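Local coordinates for Lmo0812 protein (Listeria monocytogenes serovar 1/2a, PDB 4YF1), which probably acts as an HD-domain pyrophosphohydrolase, perhaps removing the 3'-diphosphate from the alarmone ppGpp, at residues V84-E89 with K114-A119. Residues are numbered along the deposited sequence; the frame is centred on the assembly and turned at random.
Sequences VASHTE and KALIVA
His-87 lays its imidazole against Ile-117 where helix 78-87 packs on the longer helix 111-132, in the buried interior of the all-helical HD domain. With CG anti to the backbone N (chi1 173°), the ring is carried across to the second helix. Starting at the root, His-87 CB lies 4.0 Å from Ile-117 CG1. One atom further out, His-87 CG closes to 3.7 Å from the same methylene, and ND1 comes equally near. Ile-117 CG1 thus sits over one ring face in a CH-pi contact, 16° off the ring normal and displaced toward the rim. On the same side of the ring, CD2 lies 4.0 Å from Ile-117 CA and equally far from Leu-116 O, which approaches obliquely. At the tip, NE2 stands 4.0 Å from Ile-117 CA and hydrogen-bonds to Asp-120 OD2, one turn along the same helix from Leu-116. In this conformer the ring also stacks on His-59. His-35, His-59, Asp-60 and Asp-120 converge in a pattern resembling the H...HD...D signature of HD hydrolases; the contacts of His-87 with two of them are consistent with a second-shell place beside a possible active site, though no metal is bound to that cluster here. Beside the ring the packing is looser: Ser-86 turns its hydroxyl back to Leu-83 O, and its OG lies 4.3 Å from Leu-116 CD1.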
loop_
_atom_site.group_PDB
_atom_site.type_symbol
_atom_site.label_atom_id
_atom_site.label_comp_id
_atom_site.label_asym_id
_atom_site.label_seq_id
_atom_site.Cartn_x
_atom_site.Cartn_y
_atom_site.Cartn_z
ATOM N N VAL A 84 -3.652 -8.902 6.937
ATOM C CA VAL A 84 -2.997 -9.568 5.816
ATOM C C VAL A 84 -3.007 -11.087 5.979
ATOM O O VAL A 84 -3.357 -11.825 5.036
ATOM C CB VAL A 84 -1.549 -9.062 5.634
ATOM C CG1 VAL A 84 -0.791 -9.934 4.639
ATOM C CG2 VAL A 84 -1.563 -7.641 5.132
ATOM N N ALA A 85 -2.630 -11.554 7.166
ATOM C CA ALA A 85 -2.591 -12.981 7.439
ATOM C C ALA A 85 -3.950 -13.629 7.327
ATOM O O ALA A 85 -4.026 -14.816 6.984
ATOM C CB ALA A 85 -2.007 -13.261 8.823
ATOM N N SER A 86 -5.025 -12.878 7.600
ATOM C CA SER A 86 -6.364 -13.459 7.535
ATOM C C SER A 86 -6.731 -14.025 6.142
ATOM O O SER A 86 -7.488 -14.988 6.070
ATOM C CB SER A 86 -7.441 -12.473 7.977
ATOM O OG SER A 86 -7.701 -11.454 7.016
ATOM N N HIS A 87 -6.169 -13.482 5.067
ATOM C CA HIS A 87 -6.486 -13.949 3.693
ATOM C C HIS A 87 -5.326 -14.575 2.909
ATOM O O HIS A 87 -5.480 -14.906 1.735
ATOM C CB HIS A 87 -7.086 -12.791 2.889
ATOM C CG HIS A 87 -7.301 -13.100 1.437
ATOM N ND1 HIS A 87 -7.605 -14.367 0.985
ATOM C CD2 HIS A 87 -7.387 -12.287 0.358
ATOM C CE1 HIS A 87 -7.796 -14.331 -0.323
ATOM N NE2 HIS A 87 -7.680 -13.080 -0.726
ATOM N N THR A 88 -4.193 -14.771 3.562
ATOM C CA THR A 88 -2.994 -15.310 2.902
ATOM C C THR A 88 -3.149 -16.826 2.840
ATOM O O THR A 88 -3.519 -17.440 3.825
ATOM C CB THR A 88 -1.703 -14.984 3.698
ATOM O OG1 THR A 88 -1.526 -13.565 3.780
ATOM C CG2 THR A 88 -0.463 -15.594 3.033
ATOM N N GLU A 89 -2.860 -17.415 1.682
ATOM C CA GLU A 89 -2.955 -18.861 1.508
ATOM C C GLU A 89 -1.693 -19.535 2.028
ATOM O O GLU A 89 -0.611 -18.962 1.970
ATOM C CB GLU A 89 -3.129 -19.224 0.022
ATOM C CG GLU A 89 -4.440 -18.774 -0.619
ATOM C CD GLU A 89 -4.572 -19.185 -2.091
ATOM O OE1 GLU A 89 -3.566 -19.562 -2.730
ATOM O OE2 GLU A 89 -5.696 -19.094 -2.626
ATOM N N LYS A 114 -13.829 -10.109 5.420
ATOM C CA LYS A 114 -14.653 -10.459 4.235
ATOM C C LYS A 114 -14.355 -9.516 3.083
ATOM O O LYS A 114 -14.158 -9.930 1.950
ATOM C CB LYS A 114 -16.140 -10.367 4.574
ATOM C CG LYS A 114 -16.609 -11.423 5.558
ATOM C CD LYS A 114 -17.999 -11.118 6.047
ATOM C CE LYS A 114 -18.635 -12.278 6.818
ATOM N NZ LYS A 114 -19.431 -13.125 5.881
ATOM N N ALA A 115 -14.223 -8.237 3.395
ATOM C CA ALA A 115 -14.000 -7.245 2.341
ATOM C C ALA A 115 -12.663 -7.444 1.624
ATOM O O ALA A 115 -12.572 -7.229 0.412
ATOM C CB ALA A 115 -14.101 -5.828 2.905
ATOM N N LEU A 116 -11.636 -7.859 2.366
ATOM C CA LEU A 116 -10.322 -8.080 1.777
ATOM C C LEU A 116 -10.366 -9.189 0.734
ATOM O O LEU A 116 -9.753 -9.086 -0.362
ATOM C CB LEU A 116 -9.347 -8.465 2.856
ATOM C CG LEU A 116 -8.957 -7.246 3.693
ATOM C CD1 LEU A 116 -8.415 -7.752 5.028
ATOM C CD2 LEU A 116 -7.933 -6.408 2.945
ATOM N N ILE A 117 -11.094 -10.234 1.076
ATOM C CA ILE A 117 -11.235 -11.384 0.153
ATOM C C ILE A 117 -12.076 -10.992 -1.058
ATOM O O ILE A 117 -11.687 -11.302 -2.192
ATOM C CB ILE A 117 -11.873 -12.601 0.847
ATOM C CG1 ILE A 117 -10.928 -13.146 1.918
ATOM C CG2 ILE A 117 -12.194 -13.704 -0.197
ATOM C CD1 ILE A 117 -11.509 -14.197 2.851
ATOM N N VAL A 118 -13.244 -10.388 -0.847
ATOM C CA VAL A 118 -14.108 -10.061 -1.994
ATOM C C VAL A 118 -13.453 -9.027 -2.941
ATOM O O VAL A 118 -13.504 -9.204 -4.161
ATOM C CB VAL A 118 -15.508 -9.650 -1.570
ATOM C CG1 VAL A 118 -16.373 -9.311 -2.742
ATOM C CG2 VAL A 118 -16.178 -10.709 -0.704
ATOM N N ALA A 119 -12.791 -8.007 -2.393
ATOM C CA ALA A 119 -12.117 -7.010 -3.217
ATOM C C ALA A 119 -11.037 -7.644 -4.095
ATOM O O ALA A 119 -10.893 -7.309 -5.272
ATOM C CB ALA A 119 -11.526 -5.911 -2.361
#